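Local coordinates for protein fructose-bisphosphate aldolase (Slackia heliotrinireducens, PDB 4MOZ) that is a DeoC/LacD-family aldolase, folded as a closed beta/alpha (TIM) barrel of eight parallel strands, at residues D115-S119 with S149-M155; L175-P179 with A197-A201; K45-L49 with S105-L109; N98-N104 with V138-T144. All coordinates share one frame; numbering follows the deposited sequence.

Interactions 2 and 4 lie in the buried body of the barrel, whereas interactions 1 and 3 join partly buried loops and helix ends further out; neighbouring subunits press on 1 and 3, graze 2 at Val200, and do not touch 4. Interaction 4 zips strand 99-102 to strand 138-145. Interaction 2 packs the next strand, 172-177, under helix 191-204. The chain leaving strand 99-102 first meets helix 44-47 in interaction 3 and then the start of helix 152-168 in interaction 1. Chemistry follows place: a backbone ladder ending in a buried polar cluster between strands, hydrocarbon alone between strand and helix, and mixed polar, water-bridged and aromatic contacts among the loops.

Interaction 1: residues D115-S119 with S149-M155; sequences DDPYS and SEYEATM
Ser149 marks the tight part of this contact: its OG is wedged against Asp116 CB, 3.2 Å away, and donates to Pro117 O over 2.7 Å, tilted 18° from the carbonyl plane. The same OG also accepts from Tyr151 N two residues on, closing an ST turn. Next to it, the side chain of selenomethionine Met155 runs past Tyr118 in the opposite sense, with its CG 3.7 Å from Tyr118 CD1 at the ring edge. The selenium follows along that edge as a Met-aromatic contact, and the bend at chi3 (-72°) brings CE back to Pro117 O. Residues 115-119 lie in the loop after barrel strand 99-102; 149-151 end the connection from strand 138-145, and a type I turn from Ser149 to Glu152 sets Tyr151 at the N-cap of helix 152-168. Asp116 OD2 takes Glu150 N at 2.8 Å on the anti side while OD1 accepts from Lys182 N. Towards the more exposed side the apolar packing is looser: Tyr118 and Tyr151 cross at about a right angle, unstacked, and meet mainly through their CB atoms, 3.8 Å apart. The polar tie there is Tyr151 OH, which donates to the syn lone pair of Asp115 OD2 at 2.7 Å, with the carboxylate plane 84° from the ring. Glu150 reaches past Asp116 to Gln114 of the second subunit.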
loop_
_atom_site.group_PDB
_atom_site.type_symbol
_atom_site.label_atom_id
_atom_site.label_comp_id
_atom_site.label_asym_id
_atom_site.label_seq_id
_atom_site.Cartn_x
_atom_site.Cartn_y
_atom_site.Cartn_z
ATOM N N ASP C 115 -2.709 -2.343 -21.917
ATOM C CA ASP C 115 -2.906 -2.706 -20.511
ATOM C C ASP C 115 -4.380 -2.547 -20.142
ATOM O O ASP C 115 -5.038 -1.608 -20.592
ATOM C CB ASP C 115 -2.033 -1.826 -19.602
ATOM C CG ASP C 115 -1.784 -2.441 -18.216
ATOM O OD1 ASP C 115 -1.924 -3.674 -18.034
ATOM O OD2 ASP C 115 -1.425 -1.674 -17.294
ATOM N N ASP C 116 -4.891 -3.473 -19.335
ATOM C CA ASP C 116 -6.256 -3.399 -18.818
ATOM C C ASP C 116 -6.489 -2.077 -18.074
ATOM O O ASP C 116 -5.560 -1.534 -17.482
ATOM C CB ASP C 116 -6.535 -4.586 -17.890
ATOM C CG ASP C 116 -6.965 -5.837 -18.639
ATOM O OD1 ASP C 116 -7.052 -5.822 -19.886
ATOM O OD2 ASP C 116 -7.225 -6.854 -17.971
ATOM N N PRO C 117 -7.729 -1.560 -18.101
ATOM C CA PRO C 117 -7.986 -0.245 -17.509
ATOM C C PRO C 117 -8.042 -0.239 -15.982
ATOM O O PRO C 117 -8.464 -1.224 -15.360
ATOM C CB PRO C 117 -9.356 0.133 -18.080
ATOM C CG PRO C 117 -10.036 -1.179 -18.299
ATOM C CD PRO C 117 -8.950 -2.153 -18.683
ATOM N N TYR C 118 -7.601 0.875 -15.404
ATOM C CA TYR C 118 -7.780 1.156 -13.992
ATOM C C TYR C 118 -8.075 2.647 -13.802
ATOM O O TYR C 118 -7.326 3.505 -14.275
ATOM C CB TYR C 118 -6.548 0.727 -13.180
ATOM C CG TYR C 118 -6.555 1.215 -11.741
ATOM C CD1 TYR C 118 -7.693 1.083 -10.941
ATOM C CD2 TYR C 118 -5.420 1.793 -11.173
ATOM C CE1 TYR C 118 -7.706 1.532 -9.632
ATOM C CE2 TYR C 118 -5.422 2.241 -9.854
ATOM C CZ TYR C 118 -6.570 2.111 -9.090
ATOM O OH TYR C 118 -6.597 2.548 -7.783
ATOM N N SER C 119 -9.181 2.941 -13.125
ATOM C CA SER C 119 -9.541 4.316 -12.776
ATOM C C SER C 119 -9.489 4.486 -11.252
ATOM O O SER C 119 -10.315 3.916 -10.536
ATOM C CB SER C 119 -10.917 4.671 -13.348
ATOM O OG SER C 119 -11.342 5.951 -12.925
ATOM N N SER C 149 -11.325 -6.473 -15.799
ATOM C CA SER C 149 -9.982 -5.918 -15.938
ATOM C C SER C 149 -9.071 -6.632 -14.948
ATOM O O SER C 149 -9.527 -7.070 -13.892
ATOM C CB SER C 149 -9.982 -4.417 -15.635
ATOM O OG SER C 149 -8.658 -3.906 -15.537
ATOM N N GLU C 150 -7.786 -6.736 -15.272
ATOM C CA GLU C 150 -6.816 -7.286 -14.321
ATOM C C GLU C 150 -6.681 -6.425 -13.061
ATOM O O GLU C 150 -6.136 -6.877 -12.059
ATOM C CB GLU C 150 -5.458 -7.517 -14.987
ATOM C CG GLU C 150 -5.483 -8.707 -15.933
ATOM C CD GLU C 150 -4.130 -9.062 -16.509
ATOM O OE1 GLU C 150 -3.122 -8.418 -16.140
ATOM O OE2 GLU C 150 -4.084 -9.996 -17.337
ATOM N N TYR C 151 -7.199 -5.199 -13.112
ATOM C CA TYR C 151 -7.208 -4.316 -11.949
ATOM C C TYR C 151 -8.581 -4.235 -11.269
ATOM O O TYR C 151 -8.814 -3.353 -10.441
ATOM C CB TYR C 151 -6.702 -2.925 -12.336
ATOM C CG TYR C 151 -5.352 -2.947 -13.015
ATOM C CD1 TYR C 151 -4.179 -3.124 -12.278
ATOM C CD2 TYR C 151 -5.246 -2.796 -14.392
ATOM C CE1 TYR C 151 -2.938 -3.148 -12.904
ATOM C CE2 TYR C 151 -4.016 -2.816 -15.027
ATOM C CZ TYR C 151 -2.865 -2.990 -14.284
ATOM O OH TYR C 151 -1.648 -3.007 -14.924
ATOM N N GLU C 152 -9.472 -5.168 -11.616
ATOM C CA GLU C 152 -10.822 -5.263 -11.034
ATOM C C GLU C 152 -10.814 -5.192 -9.504
ATOM O O GLU C 152 -11.615 -4.471 -8.911
ATOM C CB GLU C 152 -11.516 -6.553 -11.490
ATOM C CG GLU C 152 -12.870 -6.832 -10.840
ATOM C CD GLU C 152 -13.388 -8.237 -11.128
ATOM O OE1 GLU C 152 -13.928 -8.456 -12.237
ATOM O OE2 GLU C 152 -13.267 -9.121 -10.243
ATOM N N ALA C 153 -9.897 -5.931 -8.883
ATOM C CA ALA C 153 -9.822 -6.040 -7.424
ATOM C C ALA C 153 -9.674 -4.693 -6.721
ATOM O O ALA C 153 -10.344 -4.431 -5.717
ATOM C CB ALA C 153 -8.689 -6.970 -7.018
ATOM N N THR C 154 -8.792 -3.849 -7.252
ATOM C CA THR C 154 -8.533 -2.532 -6.680
ATOM C C THR C 154 -9.796 -1.674 -6.704
ATOM O O THR C 154 -10.124 -1.012 -5.715
ATOM C CB THR C 154 -7.396 -1.814 -7.432
ATOM O OG1 THR C 154 -6.270 -2.695 -7.538
ATOM C CG2 THR C 154 -6.972 -0.546 -6.699
HETATM N N MSE C 155 -10.512 -1.717 -7.826
HETATM C CA MSE C 155 -11.722 -0.932 -7.996
HETATM C C MSE C 155 -12.889 -1.476 -7.179
HETATM O O MSE C 155 -13.655 -0.695 -6.609
HETATM C CB MSE C 155 -12.075 -0.803 -9.474
HETATM C CG MSE C 155 -11.166 0.172 -10.198
HETATM SE SE MSE C 155 -11.452 0.234 -12.117
HETATM C CE MSE C 155 -10.696 -1.502 -12.605
#

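Interaction 2: residues L175-P179 with A197-A201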
loop_
_atom_site.group_PDB
_atom_site.type_symbol
_atom_site.label_atom_id
_atom_site.label_comp_id
_atom_site.label_asym_id
_atom_site.label_seq_id
_atom_site.Cartn_x
_atom_site.Cartn_y
_atom_site.Cartn_z
ATOM N N LEU C 175 -22.906 4.046 -9.476
ATOM C CA LEU C 175 -21.755 3.333 -10.002
ATOM C C LEU C 175 -21.867 3.173 -11.510
ATOM O O LEU C 175 -22.886 2.703 -12.013
ATOM C CB LEU C 175 -21.609 1.964 -9.333
ATOM C CG LEU C 175 -21.337 1.926 -7.825
ATOM C CD1 LEU C 175 -21.280 0.484 -7.343
ATOM C CD2 LEU C 175 -20.052 2.664 -7.464
ATOM N N TRP C 176 -20.833 3.596 -12.227
ATOM C CA TRP C 176 -20.687 3.256 -13.634
ATOM C C TRP C 176 -20.028 1.920 -13.671
ATOM O O TRP C 176 -18.961 1.742 -13.096
ATOM C CB TRP C 176 -19.777 4.246 -14.334
ATOM C CG TRP C 176 -20.395 5.570 -14.689
ATOM C CD1 TRP C 176 -20.658 6.061 -15.963
ATOM C CD2 TRP C 176 -20.809 6.642 -13.769
ATOM N NE1 TRP C 176 -21.206 7.316 -15.898
ATOM C CE2 TRP C 176 -21.321 7.726 -14.613
ATOM C CE3 TRP C 176 -20.811 6.803 -12.388
ATOM C CZ2 TRP C 176 -21.808 8.914 -14.075
ATOM C CZ3 TRP C 176 -21.312 7.996 -11.854
ATOM C CH2 TRP C 176 -21.794 9.031 -12.679
ATOM N N ILE C 177 -20.643 0.951 -14.327
ATOM C CA ILE C 177 -20.015 -0.358 -14.413
ATOM C C ILE C 177 -19.883 -0.808 -15.860
ATOM O O ILE C 177 -20.863 -1.198 -16.495
ATOM C CB ILE C 177 -20.715 -1.416 -13.531
ATOM C CG1 ILE C 177 -20.779 -0.934 -12.072
ATOM C CG2 ILE C 177 -19.969 -2.738 -13.626
ATOM C CD1 ILE C 177 -21.167 -1.991 -11.053
ATOM N N TYR C 178 -18.655 -0.721 -16.368
ATOM C CA TYR C 178 -18.338 -1.080 -17.739
ATOM C C TYR C 178 -17.333 -2.220 -17.754
ATOM O O TYR C 178 -16.129 -1.978 -17.674
ATOM C CB TYR C 178 -17.732 0.111 -18.477
ATOM C CG TYR C 178 -18.606 1.336 -18.571
ATOM C CD1 TYR C 178 -19.927 1.252 -19.017
ATOM C CD2 TYR C 178 -18.097 2.592 -18.254
ATOM C CE1 TYR C 178 -20.719 2.382 -19.120
ATOM C CE2 TYR C 178 -18.881 3.725 -18.356
ATOM C CZ TYR C 178 -20.185 3.615 -18.791
ATOM O OH TYR C 178 -20.954 4.746 -18.893
ATOM N N PRO C 179 -17.814 -3.471 -17.840
ATOM C CA PRO C 179 -16.864 -4.570 -17.959
ATOM C C PRO C 179 -15.939 -4.349 -19.152
ATOM O O PRO C 179 -16.387 -4.259 -20.295
ATOM C CB PRO C 179 -17.766 -5.788 -18.151
ATOM C CG PRO C 179 -19.009 -5.428 -17.405
ATOM C CD PRO C 179 -19.196 -3.956 -17.661
ATOM N N ALA C 197 -23.088 -6.910 -14.680
ATOM C CA ALA C 197 -22.645 -5.606 -14.194
ATOM C C ALA C 197 -23.699 -4.966 -13.295
ATOM O O ALA C 197 -23.381 -4.444 -12.227
ATOM C CB ALA C 197 -22.317 -4.695 -15.370
ATOM N N ALA C 198 -24.956 -5.025 -13.732
ATOM C CA ALA C 198 -26.069 -4.474 -12.970
ATOM C C ALA C 198 -26.227 -5.144 -11.605
ATOM O O ALA C 198 -26.469 -4.467 -10.606
ATOM C CB ALA C 198 -27.358 -4.576 -13.768
ATOM N N GLY C 199 -26.075 -6.467 -11.567
ATOM C CA GLY C 199 -26.171 -7.226 -10.316
ATOM C C GLY C 199 -25.060 -6.925 -9.320
ATOM O O GLY C 199 -25.289 -6.914 -8.106
ATOM N N VAL C 200 -23.856 -6.672 -9.830
ATOM C CA VAL C 200 -22.716 -6.338 -8.972
ATOM C C VAL C 200 -22.968 -5.036 -8.209
ATOM O O VAL C 200 -22.693 -4.951 -7.003
ATOM C CB VAL C 200 -21.396 -6.259 -9.774
ATOM C CG1 VAL C 200 -20.282 -5.623 -8.949
ATOM C CG2 VAL C 200 -20.984 -7.644 -10.248
ATOM N N ALA C 201 -23.511 -4.040 -8.911
ATOM C CA ALA C 201 -23.800 -2.736 -8.312
ATOM C C ALA C 201 -24.704 -2.856 -7.088
ATOM O O ALA C 201 -24.499 -2.159 -6.087
ATOM C CB ALA C 201 -24.414 -1.804 -9.338
#
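Ile177 spans one turn of the helix surface, with CG2 on Ala197 and CD1 reaching to Ala201. Its CG2 meets Ala197 CB at 3.5 Å, methyl against methyl. The longer branch starts beside the backbone N (chi1 -56°) and is stretched out beyond CG1 (chi2 -167°), which carries CD1 along the helix surface. CD1 passes Ala197 O at 3.5 Å, then touches Ala201 CB at 3.7 Å, one helical turn further on, with Val200 CG1 more distant at 4.3 Å. The two flanking residues extend the same row. Pro179 turns its ring towards the helix and sets CD 3.9 Å from Ala197 CB, so this alanine methyl is shared by proline and isoleucine. Leu175 comes in at the other end, its CD1 4.2 Å from Ala201 CA. Strand 175-177 and helix 197-201 run nearly antiparallel, at 152°, with their axes 8.9 Å apart, as strand and covering helix do in the beta-alpha-beta unit that leads on to strand 208-210 of the barrel. Trp176, between Leu175 and Ile177, lies on the other face of the strand. Leu147 touches both Ile177 and Val200 from a neighbouring loop. No hydrogen bond spans the two segments: they are held by shape and by burial of hydrocarbon, and the small alanines allow the branched strand residues to lie close against the helix.

Interaction 3: residues K45-L49 with S105-L109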
loop_
_atom_site.group_PDB
_atom_site.type_symbol
_atom_site.label_atom_id
_atom_site.label_comp_id
_atom_site.label_asym_id
_atom_site.label_seq_id
_atom_site.Cartn_x
_atom_site.Cartn_y
_atom_site.Cartn_z
ATOM N N LYS C 45 -13.849 15.234 -19.624
ATOM C CA LYS C 45 -12.616 16.006 -19.842
ATOM C C LYS C 45 -11.366 15.216 -19.443
ATOM O O LYS C 45 -10.293 15.425 -20.012
ATOM C CB LYS C 45 -12.634 17.335 -19.093
ATOM C CG LYS C 45 -13.469 18.421 -19.742
ATOM C CD LYS C 45 -13.545 19.665 -18.868
ATOM C CE LYS C 45 -12.332 20.564 -19.054
ATOM N NZ LYS C 45 -12.249 21.103 -20.440
ATOM N N VAL C 46 -11.499 14.330 -18.456
ATOM C CA VAL C 46 -10.416 13.406 -18.129
ATOM C C VAL C 46 -10.530 12.160 -19.005
ATOM O O VAL C 46 -9.569 11.788 -19.677
ATOM C CB VAL C 46 -10.372 13.010 -16.632
ATOM C CG1 VAL C 46 -9.141 12.165 -16.352
ATOM C CG2 VAL C 46 -10.363 14.242 -15.738
ATOM N N GLU C 47 -11.714 11.541 -19.012
ATOM C CA GLU C 47 -11.941 10.268 -19.711
ATOM C C GLU C 47 -11.481 10.253 -21.173
ATOM O O GLU C 47 -10.785 9.330 -21.596
ATOM C CB GLU C 47 -13.410 9.839 -19.612
ATOM C CG GLU C 47 -13.901 9.572 -18.195
ATOM C CD GLU C 47 -13.163 8.437 -17.507
ATOM O OE1 GLU C 47 -12.909 7.398 -18.159
ATOM O OE2 GLU C 47 -12.846 8.581 -16.306
ATOM N N HIS C 48 -11.876 11.265 -21.942
ATOM C CA HIS C 48 -11.524 11.320 -23.359
ATOM C C HIS C 48 -10.680 12.520 -23.676
ATOM O O HIS C 48 -10.529 12.894 -24.841
ATOM C CB HIS C 48 -12.781 11.292 -24.227
ATOM C CG HIS C 48 -13.652 10.084 -23.996
ATOM N ND1 HIS C 48 -14.970 10.179 -23.753
ATOM C CD2 HIS C 48 -13.341 8.726 -23.950
ATOM C CE1 HIS C 48 -15.482 8.948 -23.574
ATOM N NE2 HIS C 48 -14.485 8.060 -23.694
ATOM N N LEU C 49 -10.117 13.125 -22.632
ATOM C CA LEU C 49 -9.319 14.345 -22.755
ATOM C C LEU C 49 -10.129 15.473 -23.394
ATOM O O LEU C 49 -11.240 15.757 -22.941
ATOM C CB LEU C 49 -7.990 14.076 -23.483
ATOM C CG LEU C 49 -6.983 13.202 -22.722
ATOM C CD1 LEU C 49 -5.721 12.982 -23.541
ATOM C CD2 LEU C 49 -6.638 13.795 -21.359
ATOM N N SER C 105 -11.308 8.777 -12.007
ATOM C CA SER C 105 -11.174 9.108 -13.423
ATOM C C SER C 105 -9.852 8.582 -13.964
ATOM O O SER C 105 -8.897 8.409 -13.213
ATOM C CB SER C 105 -11.241 10.625 -13.643
ATOM O OG SER C 105 -12.563 11.114 -13.484
ATOM N N LYS C 106 -9.807 8.341 -15.272
ATOM C CA LYS C 106 -8.575 7.986 -15.974
ATOM C C LYS C 106 -8.626 8.596 -17.369
ATOM O O LYS C 106 -9.696 9.019 -17.815
ATOM C CB LYS C 106 -8.412 6.464 -16.057
ATOM C CG LYS C 106 -9.426 5.760 -16.946
ATOM C CD LYS C 106 -8.933 4.376 -17.348
ATOM C CE LYS C 106 -9.808 3.762 -18.429
ATOM N NZ LYS C 106 -9.546 4.349 -19.774
ATOM N N THR C 107 -7.486 8.654 -18.053
ATOM C CA THR C 107 -7.473 9.079 -19.459
ATOM C C THR C 107 -7.623 7.862 -20.373
ATOM O O THR C 107 -7.506 6.722 -19.918
ATOM C CB THR C 107 -6.202 9.876 -19.838
ATOM O OG1 THR C 107 -5.088 8.983 -19.990
ATOM C CG2 THR C 107 -5.888 10.946 -18.788
ATOM N N ASN C 108 -7.894 8.114 -21.652
ATOM C CA ASN C 108 -8.015 7.054 -22.650
ATOM C C ASN C 108 -6.737 6.865 -23.473
ATOM O O ASN C 108 -6.778 6.300 -24.567
ATOM C CB ASN C 108 -9.214 7.316 -23.578
ATOM C CG ASN C 108 -9.081 8.609 -24.374
ATOM O OD1 ASN C 108 -8.331 9.516 -24.004
ATOM N ND2 ASN C 108 -9.828 8.706 -25.468
ATOM N N LEU C 109 -5.610 7.340 -22.947
ATOM C CA LEU C 109 -4.331 7.249 -23.661
ATOM C C LEU C 109 -3.792 5.822 -23.716
ATOM O O LEU C 109 -3.261 5.395 -24.740
ATOM C CB LEU C 109 -3.293 8.201 -23.060
ATOM C CG LEU C 109 -3.523 9.697 -23.316
ATOM C CD1 LEU C 109 -2.738 10.545 -22.328
ATOM C CD2 LEU C 109 -3.176 10.079 -24.749
HETATM O O HOH W 1 -11.047 6.889 -20.242
HETATM O O HOH W 2 -9.818 11.303 -26.986
#
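Glu47 and Lys106 carry the direct polar link: Lys106 N donates to Glu47 OE2 over 3.2 Å, meeting the carboxylate from above, 45° out of its plane. The glutamate gets there by folding at chi2 (-62°), since its CB starts out away from the loop. Two CA-H...O contacts knit the backbones together, from Glu47 CA to Lys106 O at 3.2 Å and from Thr107 CA to Val46 O at 3.4 Å. Two waters fill in where direct bonds are lacking. One gives protons to Glu47 O and OE1 and accepts from Lys106 NZ; the other joins Asn108 ND2 to His48 O. The amide nitrogen of Asn108 also lies at the edge of the His48 ring, 3.8 Å from CD2, while His48 ND1 is bonded to Asp52. Apolar contact comes from Leu49, whose CD1 meets Leu109 CG at 4.0 Å and whose CD2 meets Thr107 CG2 at 3.9 Å. Thr107 OG1 bonds to Glu152 of the third subunit, placing the contact, between helix 44-47 and the loop after strand 99-102, within that interface. The opposite charges of Glu47 and Lys106 do not touch and are bridged by a water, so their attraction is probably weaker than in a direct salt bridge.

Interaction 4: residues N98-N104 with V138-T144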
loop_
_atom_site.group_PDB
_atom_site.type_symbol
_atom_site.label_atom_id
_atom_site.label_comp_id
_atom_site.label_asym_id
_atom_site.label_seq_id
_atom_site.Cartn_x
_atom_site.Cartn_y
_atom_site.Cartn_z
ATOM N N ASN C 98 -27.789 20.193 -8.389
ATOM C CA ASN C 98 -27.504 19.016 -7.584
ATOM C C ASN C 98 -26.241 18.364 -8.128
ATOM O O ASN C 98 -26.256 17.784 -9.217
ATOM C CB ASN C 98 -28.675 18.027 -7.610
ATOM C CG ASN C 98 -29.980 18.638 -7.127
ATOM O OD1 ASN C 98 -30.020 19.336 -6.115
ATOM N ND2 ASN C 98 -31.059 18.360 -7.845
ATOM N N TYR C 99 -25.148 18.477 -7.375
ATOM C CA TYR C 99 -23.853 17.949 -7.810
ATOM C C TYR C 99 -23.608 16.517 -7.355
ATOM O O TYR C 99 -23.835 16.167 -6.193
ATOM C CB TYR C 99 -22.702 18.853 -7.351
ATOM C CG TYR C 99 -22.691 20.205 -8.034
ATOM C CD1 TYR C 99 -22.256 20.336 -9.359
ATOM C CD2 TYR C 99 -23.114 21.352 -7.358
ATOM C CE1 TYR C 99 -22.250 21.570 -9.987
ATOM C CE2 TYR C 99 -23.110 22.594 -7.977
ATOM C CZ TYR C 99 -22.678 22.699 -9.289
ATOM O OH TYR C 99 -22.671 23.931 -9.909
ATOM N N LEU C 100 -23.157 15.697 -8.302
ATOM C CA LEU C 100 -22.676 14.358 -8.017
ATOM C C LEU C 100 -21.177 14.347 -8.306
ATOM O O LEU C 100 -20.756 14.538 -9.456
ATOM C CB LEU C 100 -23.387 13.335 -8.898
ATOM C CG LEU C 100 -23.180 11.860 -8.540
ATOM C CD1 LEU C 100 -24.349 11.349 -7.717
ATOM C CD2 LEU C 100 -23.040 11.028 -9.802
ATOM N N VAL C 101 -20.375 14.136 -7.264
ATOM C CA VAL C 101 -18.920 14.152 -7.407
ATOM C C VAL C 101 -18.394 12.805 -7.901
ATOM O O VAL C 101 -18.509 11.781 -7.216
ATOM C CB VAL C 101 -18.214 14.574 -6.101
ATOM C CG1 VAL C 101 -16.702 14.597 -6.293
ATOM C CG2 VAL C 101 -18.711 15.944 -5.652
ATOM N N LYS C 102 -17.831 12.819 -9.105
ATOM C CA LYS C 102 -17.243 11.629 -9.697
ATOM C C LYS C 102 -15.880 11.373 -9.056
ATOM O O LYS C 102 -14.923 12.106 -9.297
ATOM C CB LYS C 102 -17.142 11.783 -11.220
ATOM C CG LYS C 102 -16.582 10.575 -11.958
ATOM C CD LYS C 102 -17.380 9.309 -11.676
ATOM C CE LYS C 102 -17.227 8.300 -12.799
ATOM N NZ LYS C 102 -15.830 7.793 -12.900
HETATM N N MSE C 103 -15.814 10.323 -8.240
HETATM C CA MSE C 103 -14.671 10.054 -7.360
HETATM C C MSE C 103 -13.419 9.544 -8.069
HETATM O O MSE C 103 -12.306 9.800 -7.613
HETATM C CB MSE C 103 -15.066 9.054 -6.273
HETATM C CG MSE C 103 -16.161 9.542 -5.362
HETATM SE SE MSE C 103 -15.670 11.150 -4.385
HETATM C CE MSE C 103 -14.298 10.401 -3.211
ATOM N N ASN C 104 -13.595 8.796 -9.151
ATOM C CA ASN C 104 -12.451 8.315 -9.916
ATOM C C ASN C 104 -12.475 8.775 -11.370
ATOM O O ASN C 104 -13.525 9.148 -11.884
ATOM C CB ASN C 104 -12.289 6.788 -9.789
ATOM C CG ASN C 104 -13.420 5.995 -10.428
ATOM O OD1 ASN C 104 -14.517 6.505 -10.682
ATOM N ND2 ASN C 104 -13.156 4.717 -10.674
ATOM N N VAL C 138 -23.735 19.110 -2.816
ATOM C CA VAL C 138 -23.349 17.758 -3.198
ATOM C C VAL C 138 -24.418 16.800 -2.700
ATOM O O VAL C 138 -24.682 16.717 -1.501
ATOM C CB VAL C 138 -21.971 17.359 -2.616
ATOM C CG1 VAL C 138 -21.619 15.917 -2.986
ATOM C CG2 VAL C 138 -20.886 18.317 -3.096
ATOM N N VAL C 139 -25.041 16.088 -3.631
ATOM C CA VAL C 139 -26.107 15.155 -3.278
ATOM C C VAL C 139 -25.626 13.703 -3.309
ATOM O O VAL C 139 -26.236 12.828 -2.704
ATOM C CB VAL C 139 -27.368 15.352 -4.157
ATOM C CG1 VAL C 139 -27.901 16.774 -4.006
ATOM C CG2 VAL C 139 -27.083 15.043 -5.620
ATOM N N GLY C 140 -24.523 13.453 -4.007
ATOM C CA GLY C 140 -24.018 12.100 -4.112
ATOM C C GLY C 140 -22.645 11.957 -4.723
ATOM O O GLY C 140 -21.967 12.950 -5.037
ATOM N N LEU C 141 -22.245 10.700 -4.891
ATOM C CA LEU C 141 -20.939 10.355 -5.411
ATOM C C LEU C 141 -21.077 9.392 -6.572
ATOM O O LEU C 141 -22.062 8.642 -6.661
ATOM C CB LEU C 141 -20.079 9.707 -4.321
ATOM C CG LEU C 141 -19.904 10.395 -2.963
ATOM C CD1 LEU C 141 -18.960 9.570 -2.106
ATOM C CD2 LEU C 141 -19.390 11.823 -3.090
ATOM N N GLY C 142 -20.083 9.420 -7.456
ATOM C CA GLY C 142 -19.999 8.493 -8.573
ATOM C C GLY C 142 -18.656 7.782 -8.611
ATOM O O GLY C 142 -17.643 8.333 -8.181
ATOM N N TYR C 143 -18.653 6.555 -9.127
ATOM C CA TYR C 143 -17.437 5.754 -9.244
ATOM C C TYR C 143 -17.577 4.774 -10.400
ATOM O O TYR C 143 -18.640 4.174 -10.577
ATOM C CB TYR C 143 -17.161 5.003 -7.932
ATOM C CG TYR C 143 -15.808 4.331 -7.880
ATOM C CD1 TYR C 143 -15.649 3.015 -8.328
ATOM C CD2 TYR C 143 -14.685 5.003 -7.388
ATOM C CE1 TYR C 143 -14.415 2.390 -8.290
ATOM C CE2 TYR C 143 -13.445 4.378 -7.343
ATOM C CZ TYR C 143 -13.320 3.072 -7.801
ATOM O OH TYR C 143 -12.101 2.433 -7.781
ATOM N N THR C 144 -16.508 4.618 -11.181
ATOM C CA THR C 144 -16.475 3.668 -12.299
ATOM C C THR C 144 -15.713 2.386 -11.955
ATOM O O THR C 144 -14.620 2.443 -11.392
ATOM C CB THR C 144 -15.817 4.298 -13.542
ATOM O OG1 THR C 144 -16.567 5.446 -13.938
ATOM C CG2 THR C 144 -15.775 3.306 -14.706
#
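Lys102 NZ is gripped by three oxygens: it donates to Thr144 OG1 across the contact at 2.7 Å, and to Asn104 OD1 and Asn104 O of its own segment, each at 2.9 Å. It sits at the end of two neighbouring parallel strands of the TIM barrel, 99-102 and 138-145, and Trp176 of the following strand adds a cation-pi contact. Asn104 is held on both branches of its amide. OD1 takes Thr144 N on a lone pair in the carbonyl plane at 2.8 Å, besides the lysine, which comes from above that plane; ND2 donates to Thr144 O at 2.8 Å, and to Ser119 O in the loop beyond. This fixes the amide flat on the Tyr143 ring, the planes only 9° apart and ND2 3.2 Å above the ring centre. The ring's OH is tied to Glu158. Behind this polar end runs a parallel ladder, Val139 N to Tyr99 O, Val101 N to Gly140 O, Gly142 N to Val101 O and Met103 N to Gly142 O, with a beta bulge where the register slips between Tyr99 and Leu100. On the face of Leu100 and Lys102 both partners are glycines, and the long side chains settle onto bare backbone: CG anti to the backbone N (chi1 -169°) sends Leu100 across the neighbouring strand, where its CD1 lies 3.5 Å from Gly140 C. The opposite face, that of Val101 and Leu141, looks towards the helices, and there Leu141 CD2 touches the selenium of Met103 at 4.0 Å.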